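Local coordinates for protein phosphopantetheine adenylyltransferase (PDB 3DO8) that probably transfers an adenylyl group reversibly from ATP to 4'-phosphopantetheine, giving dephospho-CoA and pyrophosphate in coenzyme A biosynthesis, at residues 6-11 against 43-48; 34-39 against 73-78; 84-89 against 110-115; 92-97 against 119-124. All coordinates share one frame; numbering follows the deposited sequence.

Interaction 1 of 4, residues 6-11 against 43-48; sequences GGTFEP and ARIRSV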
loop_
_atom_site.group_PDB
_atom_site.type_symbol
_atom_site.label_atom_id
_atom_site.label_comp_id
_atom_site.label_asym_id
_atom_site.label_seq_id
_atom_site.Cartn_x
_atom_site.Cartn_y
_atom_site.Cartn_z
ATOM N N GLY A 6 0.131 7.525 10.476
ATOM C CA GLY A 6 0.607 8.592 11.341
ATOM C C GLY A 6 1.518 9.564 10.642
ATOM O O GLY A 6 2.066 9.257 9.591
ATOM N N GLY A 7 1.654 10.749 11.223
ATOM C CA GLY A 7 2.532 11.753 10.663
ATOM C C GLY A 7 2.494 13.059 11.424
ATOM O O GLY A 7 1.743 13.223 12.375
ATOM N N THR A 8 3.354 13.971 10.987
ATOM C CA THR A 8 3.365 15.344 11.461
ATOM C C THR A 8 2.513 16.220 10.529
ATOM O O THR A 8 1.823 17.087 10.993
ATOM C CB THR A 8 4.812 15.874 11.546
ATOM O OG1 THR A 8 5.505 15.159 12.557
ATOM C CG2 THR A 8 4.825 17.343 11.867
ATOM N N PHE A 9 2.568 15.962 9.226
ATOM C CA PHE A 9 1.703 16.622 8.224
ATOM C C PHE A 9 1.964 18.108 8.155
ATOM O O PHE A 9 1.014 18.915 8.040
ATOM C CB PHE A 9 0.204 16.339 8.473
ATOM C CG PHE A 9 -0.146 14.872 8.472
ATOM C CD1 PHE A 9 -0.250 14.159 7.280
ATOM C CD2 PHE A 9 -0.357 14.190 9.665
ATOM C CE1 PHE A 9 -0.580 12.786 7.284
ATOM C CE2 PHE A 9 -0.635 12.849 9.681
ATOM C CZ PHE A 9 -0.762 12.132 8.500
ATOM N N GLU A 10 3.238 18.493 8.167
ATOM C CA GLU A 10 3.596 19.905 8.014
ATOM C C GLU A 10 4.674 20.077 6.969
ATOM O O GLU A 10 5.804 19.639 7.196
ATOM C CB GLU A 10 4.058 20.536 9.329
ATOM C CG GLU A 10 4.432 22.023 9.173
ATOM C CD GLU A 10 4.942 22.656 10.423
ATOM O OE1 GLU A 10 4.518 22.249 11.524
ATOM O OE2 GLU A 10 5.806 23.576 10.314
ATOM N N PRO A 11 4.336 20.682 5.824
ATOM C CA PRO A 11 2.975 20.964 5.396
ATOM C C PRO A 11 2.343 19.648 4.923
ATOM O O PRO A 11 3.004 18.600 4.897
ATOM C CB PRO A 11 3.161 21.895 4.211
ATOM C CG PRO A 11 4.397 21.471 3.640
ATOM C CD PRO A 11 5.292 21.009 4.763
ATOM N N ALA A 43 11.210 17.467 17.167
ATOM C CA ALA A 43 12.397 16.605 17.117
ATOM C C ALA A 43 12.726 16.167 15.691
ATOM O O ALA A 43 13.854 15.777 15.399
ATOM C CB ALA A 43 12.210 15.381 18.008
ATOM N N ARG A 44 11.744 16.214 14.802
ATOM C CA ARG A 44 11.943 15.756 13.435
ATOM C C ARG A 44 12.216 16.944 12.516
ATOM O O ARG A 44 13.184 16.924 11.751
ATOM C CB ARG A 44 10.723 14.959 12.954
ATOM C CG ARG A 44 10.329 13.765 13.858
ATOM C CD ARG A 44 9.500 12.698 13.102
ATOM N NE ARG A 44 9.679 11.319 13.619
ATOM C CZ ARG A 44 10.691 10.489 13.304
ATOM N NH1 ARG A 44 11.676 10.865 12.483
ATOM N NH2 ARG A 44 10.731 9.264 13.826
ATOM N N ILE A 45 11.359 17.969 12.603
ATOM C CA ILE A 45 11.466 19.186 11.778
ATOM C C ILE A 45 11.414 20.459 12.630
ATOM O O ILE A 45 11.132 20.410 13.826
ATOM C CB ILE A 45 10.323 19.269 10.736
ATOM C CG1 ILE A 45 8.949 19.152 11.421
ATOM C CG2 ILE A 45 10.498 18.195 9.679
ATOM C CD1 ILE A 45 7.841 19.918 10.728
ATOM N N ARG A 46 11.689 21.601 12.008
ATOM C CA ARG A 46 11.427 22.887 12.648
ATOM C C ARG A 46 9.959 23.198 12.372
ATOM O O ARG A 46 9.633 23.895 11.417
ATOM C CB ARG A 46 12.333 23.996 12.107
ATOM C CG ARG A 46 12.124 25.375 12.790
ATOM C CD ARG A 46 12.715 26.517 11.972
ATOM N NE ARG A 46 12.244 27.836 12.427
ATOM C CZ ARG A 46 11.478 28.675 11.725
ATOM N NH1 ARG A 46 11.065 28.372 10.497
ATOM N NH2 ARG A 46 11.136 29.851 12.255
ATOM N N SER A 47 9.099 22.670 13.233
ATOM C CA SER A 47 7.648 22.775 13.076
ATOM C C SER A 47 7.156 24.121 13.558
ATOM O O SER A 47 7.444 24.532 14.687
ATOM C CB SER A 47 6.946 21.675 13.878
ATOM O OG SER A 47 5.531 21.822 13.854
ATOM N N VAL A 48 6.392 24.792 12.709
ATOM C CA VAL A 48 5.800 26.073 13.060
ATOM C C VAL A 48 4.278 26.050 13.207
ATOM O O VAL A 48 3.700 27.079 13.576
ATOM C CB VAL A 48 6.215 27.158 12.061
ATOM C CG1 VAL A 48 7.772 27.309 12.102
ATOM C CG2 VAL A 48 5.706 26.856 10.654
#

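Interaction 2 of 4, residues 34-39 against 73-78; sequences GVTSDR and VKITNP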
loop_
_atom_site.group_PDB
_atom_site.type_symbol
_atom_site.label_atom_id
_atom_site.label_comp_id
_atom_site.label_asym_id
_atom_site.label_seq_id
_atom_site.Cartn_x
_atom_site.Cartn_y
_atom_site.Cartn_z
ATOM N N GLY A 34 -2.966 9.308 13.209
ATOM C CA GLY A 34 -2.199 9.888 14.284
ATOM C C GLY A 34 -1.519 11.136 13.775
ATOM O O GLY A 34 -0.922 11.126 12.680
ATOM N N VAL A 35 -1.601 12.205 14.568
ATOM C CA VAL A 35 -0.878 13.435 14.274
ATOM C C VAL A 35 0.063 13.707 15.461
ATOM O O VAL A 35 -0.363 13.699 16.629
ATOM C CB VAL A 35 -1.878 14.578 14.024
ATOM C CG1 VAL A 35 -1.134 15.923 13.899
ATOM C CG2 VAL A 35 -2.739 14.241 12.779
ATOM N N THR A 36 1.338 13.947 15.167
ATOM C CA THR A 36 2.339 14.100 16.218
ATOM C C THR A 36 2.039 15.309 17.107
ATOM O O THR A 36 1.630 16.375 16.633
ATOM C CB THR A 36 3.746 14.257 15.620
ATOM O OG1 THR A 36 3.727 15.300 14.649
ATOM C CG2 THR A 36 4.232 12.963 14.965
ATOM N N SER A 37 2.272 15.155 18.402
ATOM C CA SER A 37 2.259 16.293 19.317
ATOM C C SER A 37 3.319 17.333 18.903
ATOM O O SER A 37 4.267 17.020 18.159
ATOM C CB SER A 37 2.560 15.779 20.732
ATOM O OG SER A 37 3.922 15.421 20.790
ATOM N N ASP A 38 3.190 18.558 19.403
ATOM C CA ASP A 38 4.204 19.595 19.138
ATOM C C ASP A 38 5.608 19.131 19.550
ATOM O O ASP A 38 6.579 19.332 18.827
ATOM C CB ASP A 38 3.854 20.880 19.885
ATOM C CG ASP A 38 2.625 21.561 19.338
ATOM O OD1 ASP A 38 2.163 21.159 18.259
ATOM O OD2 ASP A 38 2.109 22.485 19.999
ATOM N N ARG A 39 5.698 18.477 20.697
ATOM C CA ARG A 39 6.998 18.009 21.207
ATOM C C ARG A 39 7.688 17.122 20.192
ATOM O O ARG A 39 8.843 17.322 19.822
ATOM C CB ARG A 39 6.809 17.210 22.481
ATOM C CG ARG A 39 6.886 18.007 23.742
ATOM C CD ARG A 39 7.344 17.118 24.913
ATOM N NE ARG A 39 6.672 17.478 26.165
ATOM C CZ ARG A 39 6.791 18.653 26.796
ATOM N NH1 ARG A 39 7.556 19.636 26.304
ATOM N NH2 ARG A 39 6.119 18.854 27.930
ATOM N N VAL A 73 -5.929 11.064 16.361
ATOM C CA VAL A 73 -5.393 10.831 17.700
ATOM C C VAL A 73 -4.024 11.507 17.794
ATOM O O VAL A 73 -3.249 11.500 16.830
ATOM C CB VAL A 73 -5.331 9.319 18.006
ATOM C CG1 VAL A 73 -6.727 8.672 17.868
ATOM C CG2 VAL A 73 -4.394 8.646 17.098
ATOM N N LYS A 74 -3.743 12.173 18.909
ATOM C CA LYS A 74 -2.422 12.741 19.113
ATOM C C LYS A 74 -1.430 11.629 19.402
ATOM O O LYS A 74 -1.666 10.770 20.289
ATOM C CB LYS A 74 -2.423 13.740 20.279
ATOM C CG LYS A 74 -1.141 14.474 20.458
ATOM C CD LYS A 74 -1.175 15.396 21.684
ATOM C CE LYS A 74 -2.125 16.574 21.521
ATOM N NZ LYS A 74 -2.088 17.552 22.690
ATOM N N ILE A 75 -0.329 11.650 18.663
ATOM C CA ILE A 75 0.799 10.735 18.883
ATOM C C ILE A 75 1.746 11.410 19.881
ATOM O O ILE A 75 2.249 12.497 19.625
ATOM C CB ILE A 75 1.542 10.427 17.558
ATOM C CG1 ILE A 75 0.643 9.714 16.553
ATOM C CG2 ILE A 75 2.765 9.557 17.806
ATOM C CD1 ILE A 75 1.217 9.673 15.114
ATOM N N THR A 76 1.938 10.777 21.038
ATOM C CA THR A 76 2.778 11.315 22.114
ATOM C C THR A 76 3.959 10.391 22.477
ATOM O O THR A 76 4.722 10.659 23.408
ATOM C CB THR A 76 1.901 11.569 23.343
ATOM O OG1 THR A 76 1.337 10.322 23.769
ATOM C CG2 THR A 76 0.768 12.572 22.970
ATOM N N ASN A 77 4.122 9.312 21.725
ATOM C CA ASN A 77 5.308 8.480 21.813
ATOM C C ASN A 77 5.523 7.882 20.427
ATOM O O ASN A 77 4.619 7.941 19.577
ATOM C CB ASN A 77 5.105 7.421 22.915
ATOM C CG ASN A 77 4.216 6.277 22.463
ATOM O OD1 ASN A 77 4.669 5.395 21.754
ATOM N ND2 ASN A 77 2.953 6.270 22.894
ATOM N N PRO A 78 6.717 7.312 20.176
ATOM C CA PRO A 78 7.046 6.834 18.821
ATOM C C PRO A 78 6.079 5.801 18.227
ATOM O O PRO A 78 5.948 5.682 17.005
ATOM C CB PRO A 78 8.414 6.188 19.001
ATOM C CG PRO A 78 8.997 6.830 20.173
ATOM C CD PRO A 78 7.846 7.155 21.112
HETATM O O HOH W 1 0.765 18.927 21.387
#

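Interaction 3 of 4, residues 84-89 against 110-115; sequences DVDFEY and LGKRKI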
loop_
_atom_site.group_PDB
_atom_site.type_symbol
_atom_site.label_atom_id
_atom_site.label_comp_id
_atom_site.label_asym_id
_atom_site.label_seq_id
_atom_site.Cartn_x
_atom_site.Cartn_y
_atom_site.Cartn_z
ATOM N N ASP A 84 -0.820 -1.450 21.225
ATOM C CA ASP A 84 -1.969 -1.721 22.081
ATOM C C ASP A 84 -3.158 -2.140 21.204
ATOM O O ASP A 84 -3.695 -3.255 21.330
ATOM C CB ASP A 84 -2.268 -0.438 22.881
ATOM C CG ASP A 84 -3.072 -0.682 24.124
ATOM O OD1 ASP A 84 -3.098 -1.833 24.619
ATOM O OD2 ASP A 84 -3.665 0.304 24.609
ATOM N N VAL A 85 -3.519 -1.283 20.270
ATOM C CA VAL A 85 -4.658 -1.528 19.388
ATOM C C VAL A 85 -4.274 -2.512 18.316
ATOM O O VAL A 85 -3.131 -2.480 17.801
ATOM C CB VAL A 85 -5.129 -0.206 18.732
ATOM C CG1 VAL A 85 -6.288 -0.448 17.698
ATOM C CG2 VAL A 85 -5.507 0.818 19.782
ATOM N N ASP A 86 -5.224 -3.361 17.928
ATOM C CA ASP A 86 -5.007 -4.302 16.859
ATOM C C ASP A 86 -5.470 -3.590 15.594
ATOM O O ASP A 86 -6.643 -3.128 15.499
ATOM C CB ASP A 86 -5.736 -5.635 17.050
ATOM C CG ASP A 86 -5.152 -6.487 18.186
ATOM O OD1 ASP A 86 -3.955 -6.353 18.519
ATOM O OD2 ASP A 86 -5.902 -7.321 18.751
ATOM N N PHE A 87 -4.522 -3.379 14.704
ATOM C CA PHE A 87 -4.758 -2.853 13.371
ATOM C C PHE A 87 -4.518 -3.969 12.367
ATOM O O PHE A 87 -3.623 -4.812 12.556
ATOM C CB PHE A 87 -3.776 -1.702 13.055
ATOM C CG PHE A 87 -3.986 -0.479 13.881
ATOM C CD1 PHE A 87 -5.009 0.408 13.580
ATOM C CD2 PHE A 87 -3.137 -0.181 14.944
ATOM C CE1 PHE A 87 -5.214 1.539 14.346
ATOM C CE2 PHE A 87 -3.325 0.960 15.708
ATOM C CZ PHE A 87 -4.373 1.823 15.411
ATOM N N GLU A 88 -5.290 -3.964 11.291
ATOM C CA GLU A 88 -5.039 -4.893 10.196
ATOM C C GLU A 88 -3.866 -4.441 9.297
ATOM O O GLU A 88 -3.032 -5.256 8.907
ATOM C CB GLU A 88 -6.297 -5.074 9.354
ATOM C CG GLU A 88 -6.165 -6.123 8.291
ATOM C CD GLU A 88 -7.522 -6.531 7.679
ATOM O OE1 GLU A 88 -8.588 -6.135 8.226
ATOM O OE2 GLU A 88 -7.526 -7.239 6.651
ATOM N N TYR A 89 -3.832 -3.149 8.969
ATOM C CA TYR A 89 -2.825 -2.567 8.084
ATOM C C TYR A 89 -2.232 -1.333 8.781
ATOM O O TYR A 89 -2.948 -0.595 9.466
ATOM C CB TYR A 89 -3.472 -2.102 6.763
ATOM C CG TYR A 89 -3.934 -3.236 5.869
ATOM C CD1 TYR A 89 -3.021 -4.112 5.311
ATOM C CD2 TYR A 89 -5.286 -3.427 5.589
ATOM C CE1 TYR A 89 -3.417 -5.128 4.484
ATOM C CE2 TYR A 89 -5.702 -4.474 4.775
ATOM C CZ TYR A 89 -4.749 -5.318 4.219
ATOM O OH TYR A 89 -5.081 -6.378 3.375
ATOM N N LEU A 110 5.755 -8.454 22.830
ATOM C CA LEU A 110 4.699 -8.238 23.808
ATOM C C LEU A 110 3.599 -9.301 23.766
ATOM O O LEU A 110 2.846 -9.458 24.745
ATOM C CB LEU A 110 4.055 -6.874 23.591
ATOM C CG LEU A 110 4.974 -5.683 23.894
ATOM C CD1 LEU A 110 4.257 -4.421 23.406
ATOM C CD2 LEU A 110 5.353 -5.628 25.382
ATOM N N GLY A 111 3.524 -10.038 22.667
ATOM C CA GLY A 111 2.502 -11.063 22.471
ATOM C C GLY A 111 1.278 -10.559 21.747
ATOM O O GLY A 111 0.149 -10.996 22.023
ATOM N N LYS A 112 1.514 -9.628 20.814
ATOM C CA LYS A 112 0.464 -9.108 19.934
ATOM C C LYS A 112 0.686 -9.601 18.515
ATOM O O LYS A 112 1.834 -9.728 18.058
ATOM C CB LYS A 112 0.521 -7.589 19.929
ATOM C CG LYS A 112 0.406 -6.935 21.251
ATOM C CD LYS A 112 -0.973 -7.019 21.795
ATOM C CE LYS A 112 -1.917 -6.040 21.109
ATOM N NZ LYS A 112 -3.334 -6.291 21.474
ATOM N N ARG A 113 -0.394 -9.832 17.785
ATOM C CA ARG A 113 -0.236 -10.251 16.390
ATOM C C ARG A 113 0.360 -9.130 15.557
ATOM O O ARG A 113 0.056 -7.988 15.759
ATOM C CB ARG A 113 -1.544 -10.652 15.768
ATOM C CG ARG A 113 -2.590 -9.602 15.744
ATOM C CD ARG A 113 -3.644 -9.978 14.703
ATOM N NE ARG A 113 -4.902 -9.264 14.911
ATOM C CZ ARG A 113 -5.767 -9.530 15.892
ATOM N NH1 ARG A 113 -5.505 -10.461 16.797
ATOM N NH2 ARG A 113 -6.889 -8.833 15.987
ATOM N N LYS A 114 1.162 -9.494 14.587
ATOM C CA LYS A 114 1.772 -8.512 13.725
ATOM C C LYS A 114 0.688 -7.811 12.884
ATOM O O LYS A 114 -0.414 -8.336 12.647
ATOM C CB LYS A 114 2.880 -9.153 12.884
ATOM C CG LYS A 114 4.182 -9.381 13.706
ATOM C CD LYS A 114 5.276 -10.051 12.881
ATOM C CE LYS A 114 6.552 -10.193 13.619
ATOM N NZ LYS A 114 7.029 -8.894 14.232
ATOM N N ILE A 115 1.002 -6.588 12.497
ATOM C CA ILE A 115 0.185 -5.789 11.567
ATOM C C ILE A 115 0.790 -5.905 10.164
ATOM O O ILE A 115 2.009 -5.915 10.014
ATOM C CB ILE A 115 0.197 -4.286 11.998
ATOM C CG1 ILE A 115 -0.215 -4.086 13.485
ATOM C CG2 ILE A 115 -0.675 -3.435 11.062
ATOM C CD1 ILE A 115 0.087 -2.726 13.994
HETATM O O HOH W 2 -3.521 -4.732 24.103
HETATM O O HOH W 3 -8.536 -7.464 18.445
HETATM O O HOH W 4 -3.136 -7.134 13.733
#

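Interaction 4 of 4, residues 92-97 against 119-124; sequences VSPETY and KVDWMM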
loop_
_atom_site.group_PDB
_atom_site.type_symbol
_atom_site.label_atom_id
_atom_site.label_comp_id
_atom_site.label_asym_id
_atom_site.label_seq_id
_atom_site.Cartn_x
_atom_site.Cartn_y
_atom_site.Cartn_z
ATOM N N VAL A 92 2.525 3.336 5.694
ATOM C CA VAL A 92 3.731 4.106 5.971
ATOM C C VAL A 92 4.419 4.557 4.687
ATOM O O VAL A 92 4.114 4.092 3.626
ATOM C CB VAL A 92 4.735 3.292 6.847
ATOM C CG1 VAL A 92 4.108 3.047 8.201
ATOM C CG2 VAL A 92 5.146 2.014 6.184
ATOM N N SER A 93 5.320 5.516 4.830
ATOM C CA SER A 93 6.132 6.019 3.741
ATOM C C SER A 93 7.542 5.496 3.932
ATOM O O SER A 93 7.830 4.827 4.921
ATOM C CB SER A 93 6.153 7.532 3.789
ATOM O OG SER A 93 6.954 7.980 4.849
ATOM N N PRO A 94 8.444 5.786 2.990
ATOM C CA PRO A 94 9.837 5.365 3.219
ATOM C C PRO A 94 10.447 5.952 4.480
ATOM O O PRO A 94 11.292 5.296 5.100
ATOM C CB PRO A 94 10.562 5.859 1.952
ATOM C CG PRO A 94 9.468 5.891 0.901
ATOM C CD PRO A 94 8.245 6.380 1.647
ATOM N N GLU A 95 9.961 7.112 4.904
ATOM C CA GLU A 95 10.483 7.793 6.080
ATOM C C GLU A 95 10.028 7.139 7.379
ATOM O O GLU A 95 10.686 7.292 8.432
ATOM C CB GLU A 95 10.039 9.260 6.101
ATOM C CG GLU A 95 10.649 10.110 4.997
ATOM C CD GLU A 95 10.237 11.577 5.093
ATOM O OE1 GLU A 95 9.573 11.973 6.093
ATOM O OE2 GLU A 95 10.579 12.351 4.165
ATOM N N THR A 96 8.928 6.396 7.308
ATOM C CA THR A 96 8.353 5.783 8.522
ATOM C C THR A 96 8.372 4.234 8.475
ATOM O O THR A 96 7.908 3.552 9.397
ATOM C CB THR A 96 6.933 6.328 8.791
ATOM O OG1 THR A 96 6.126 6.200 7.618
ATOM C CG2 THR A 96 6.996 7.811 9.178
ATOM N N TYR A 97 8.966 3.677 7.430
ATOM C CA TYR A 97 8.985 2.219 7.266
ATOM C C TYR A 97 9.849 1.502 8.321
ATOM O O TYR A 97 9.455 0.468 8.863
ATOM C CB TYR A 97 9.434 1.871 5.852
ATOM C CG TYR A 97 9.529 0.400 5.551
ATOM C CD1 TYR A 97 8.416 -0.423 5.537
ATOM C CD2 TYR A 97 10.738 -0.177 5.267
ATOM C CE1 TYR A 97 8.513 -1.771 5.266
ATOM C CE2 TYR A 97 10.843 -1.520 4.987
ATOM C CZ TYR A 97 9.726 -2.318 4.978
ATOM O OH TYR A 97 9.844 -3.655 4.698
ATOM N N LYS A 119 3.771 -0.167 2.599
ATOM C CA LYS A 119 4.712 0.905 2.388
ATOM C C LYS A 119 4.390 1.574 1.079
ATOM O O LYS A 119 4.411 0.951 0.020
ATOM C CB LYS A 119 6.133 0.365 2.311
ATOM C CG LYS A 119 7.189 1.433 2.196
ATOM C CD LYS A 119 8.516 0.778 1.899
ATOM C CE LYS A 119 9.636 1.785 1.786
ATOM N NZ LYS A 119 10.438 1.554 0.527
ATOM N N VAL A 120 4.087 2.848 1.150
ATOM C CA VAL A 120 3.757 3.616 -0.055
ATOM C C VAL A 120 4.996 4.433 -0.403
ATOM O O VAL A 120 5.421 5.296 0.379
ATOM C CB VAL A 120 2.578 4.520 0.217
ATOM C CG1 VAL A 120 2.214 5.407 -1.001
ATOM C CG2 VAL A 120 1.378 3.670 0.744
ATOM N N ASP A 121 5.593 4.147 -1.558
ATOM C CA ASP A 121 6.773 4.909 -2.026
ATOM C C ASP A 121 6.258 6.216 -2.612
ATOM O O ASP A 121 5.903 6.330 -3.779
ATOM C CB ASP A 121 7.580 4.109 -3.035
ATOM C CG ASP A 121 8.567 3.117 -2.391
ATOM O OD1 ASP A 121 8.607 2.930 -1.153
ATOM O OD2 ASP A 121 9.342 2.534 -3.164
ATOM N N TRP A 122 6.190 7.198 -1.752
ATOM C CA TRP A 122 5.452 8.416 -2.043
ATOM C C TRP A 122 6.202 9.447 -2.878
ATOM O O TRP A 122 5.648 10.529 -3.129
ATOM C CB TRP A 122 4.955 9.017 -0.715
ATOM C CG TRP A 122 6.020 9.583 0.183
ATOM C CD1 TRP A 122 7.382 9.559 -0.008
ATOM C CD2 TRP A 122 5.807 10.236 1.435
ATOM N NE1 TRP A 122 8.022 10.175 1.048
ATOM C CE2 TRP A 122 7.076 10.617 1.935
ATOM C CE3 TRP A 122 4.673 10.537 2.182
ATOM C CZ2 TRP A 122 7.232 11.278 3.147
ATOM C CZ3 TRP A 122 4.827 11.213 3.374
ATOM C CH2 TRP A 122 6.092 11.571 3.850
ATOM N N MET A 123 7.444 9.128 -3.246
ATOM C CA MET A 123 8.264 9.936 -4.185
ATOM C C MET A 123 8.311 11.430 -3.879
ATOM O O MET A 123 7.987 12.293 -4.725
ATOM C CB MET A 123 7.799 9.667 -5.603
ATOM C CG MET A 123 8.027 8.202 -5.994
ATOM S SD MET A 123 7.382 7.768 -7.601
ATOM C CE MET A 123 5.663 8.200 -7.484
ATOM N N MET A 124 8.753 11.717 -2.664
ATOM C CA MET A 124 9.037 13.083 -2.239
ATOM C C MET A 124 10.545 13.326 -2.224
ATOM O O MET A 124 11.323 12.384 -2.390
ATOM C CB MET A 124 8.451 13.314 -0.847
ATOM C CG MET A 124 6.928 13.346 -0.823
ATOM S SD MET A 124 6.188 14.676 -1.808
ATOM C CE MET A 124 6.792 16.113 -0.925
#

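Interaction 1 of 4, residues 6-11 against 43-48
Glu10 reaches across to Ser47 and Val48 from the loop that follows strand 3-7 in this Rossmann-like nucleotidyltransferase fold. The loop runs on into the HxGH signature, whose His16 meets the Phe9 ring. The polar contacts all centre on the Glu10 carboxylate. With CG anti to the backbone N (chi1 -180°) and the rest of the chain extended, the group is carried straight out to the segment leaving helix 38-44. Ser47 OG donates to Glu10 OE1 at 2.6 Å, on the syn side but 25° out of the carboxylate plane. The Val48 N-H meets the syn lone pair of Glu10 OE2, N to OE2 2.7 Å, in a nearly straight bond (173°). Leu49 N also donates to OE1, so three successive residues hold the carboxylate and fix its rotation.

The apolar contacts gather round Ile45. Its CD1 lies 4.0 Å from Glu10 CD, over the face of the carboxylate, and meets Thr8 CG2 tip to tip at 4.1 Å. The Thr8 hydroxyl is engaged with Thr36 OG1. Arg54 of helix 51-66 packs on Glu10 and Ser47. The Val48 side chain crosses that of Glu10 at about a right angle, CG2 coming within 3.3 Å of OE2.

Interaction 2 of 4, residues 34-39 against 73-78
Ile75, Gly34 and Ser37 carry most of this contact between parallel strands 31-36 and 71-75, the latter outermost within this chain in the sheet of the Rossmann-like nucleotidyltransferase fold. Ile75 lays its outer branch over the glycine: CG1 points away from its own carbonyl carbon, beside the backbone N (chi1 -63°), and CD1 comes down to 3.4 Å from Gly34 C. A CB on Gly34 would collide with that methyl, so the bare backbone lets the isoleucine settle this close. Gly34 CA also makes a C-H...O contact with Val73 O at 3.2 Å.

Backbone bonds set the register. Val35 N donates to Val73 O, Ile75 N to Val35 O, and Ser37 N to Ile75 O, each at 2.9 Å. The last extends the ladder just beyond strand 31-36, where Ser37 takes the N-cap position of helix 38-44 and its OG accepts from Met40 N. Its CB meanwhile rests 3.9 Å from Lys74 CD, the lysine running alongside toward a cation-pi contact with Phe51.

Ser37 thus divides its chemistry: its main-chain N-H makes the last bond of the ladder and its hydroxyl caps the helix, one residue joining the sheet edge to the first turn.

Interaction 3 of 4, residues 84-89 against 110-115
Lys112 NZ is shared between Asp86 OD1, a salt bridge of 3.0 Å, and the carbonyl oxygen of Asp84, with NZ to O 3.1 Å. Asp86 OD1 also takes its strongest partner, Arg107 of helix 97-110, in a salt bridge. The contact joins the loops leading into strands 89-92 and 116-121 of a beta-alpha-beta unit; Gly111, with positive phi, closes helix 97-110 in a Schellman motif just before Lys112. Bends at chi2 and chi3 (-72° and -76°) curl the lysine chain over, bringing NZ to OD1 from above the carboxylate plane. A methionine in its place would probably leave the Asp84 carbonyl without this donor and strip Asp86 of one of its positive partners.

The other oxygen, Asp86 OD2, sits over one face of the Arg113 guanidinium, 3.3 Å from NH2. No N-H points at it, so the attraction is probably one of charge alone, with the group planes 43° apart. Water 3 donates to OD2 and is weakly held by Arg113 NH2.

Farther along, water 4 links the carbonyl oxygens of Phe87 and Lys114. Beyond it, Glu88 forms a salt bridge with Lys18 and Tyr89 OH a hydrogen bond with Asp21, both of the second subunit. The packing falls to Ile115: CD1 lies at the edge of the Phe87 ring, and CG2 presses on the backbone, 3.5 Å from Tyr89 C.

Interaction 4 of 4, residues 92-97 against 119-124
Trp122 takes Ser93 and Pro94 on one face of its indole: Ser93 CB stands 3.6 Å above the centroid of the six-membered ring, and Pro94 CD 4.0 Å from that of the five-membered ring, both CH-pi contacts. Its CG sits between backbone N and carbonyl carbon (chi1 69°), which swings the indole over to them. Met124 CG lies over the opposite face, toward its rim. At the edge the Glu95 carboxylate stands almost upright to the ring (84°), its CD 3.6 Å from Trp122 CZ2. His13 and His16 meet the indole edge-to-face. A leucine here would probably open a gap beneath Ser93 and Pro94 and deprive both histidines of their aromatic neighbour.

The second flat group, the Tyr97 ring, has Lys119 CD over one face, 4.0 Å from its centroid. Lys119 NZ goes on to form a salt bridge with Asp121 OD1 at 2.8 Å. Asp121 OD2 in turn bonds Tyr97 OH of the second subunit, reciprocally.

In the backbone, Val120 N donates to Val92 O at 2.8 Å. These are neighbouring parallel strands joined through helix 97-110, the beta-alpha-beta crossover of Rossmann-like nucleotidyltransferases, with Trp122 set beside the histidines of the HxGH signature.

Interactions 1 and 2 are fused through neighbouring strands: Gly7 O lies 2.9 Å from Thr36 N, and Phe9 CD2 packs 3.9 Å from Val35 CG2. Interaction 4 does not touch interaction 1, their nearest atoms being about 5 Å apart, but His16 spans them, its ring meeting Phe9 on one hand and Trp122 on the other. As His16 belongs to the HxGH signature, these two contacts probably flank the nucleotide site. Interactions 3 and 4 bracket one crossover, helix 97-110 between them, with centres about 20 Å apart. Both face the second subunit, where Met123 packs on Lys114 of the partner. Interaction 3 is remote from interaction 1, about 26 Å between centres.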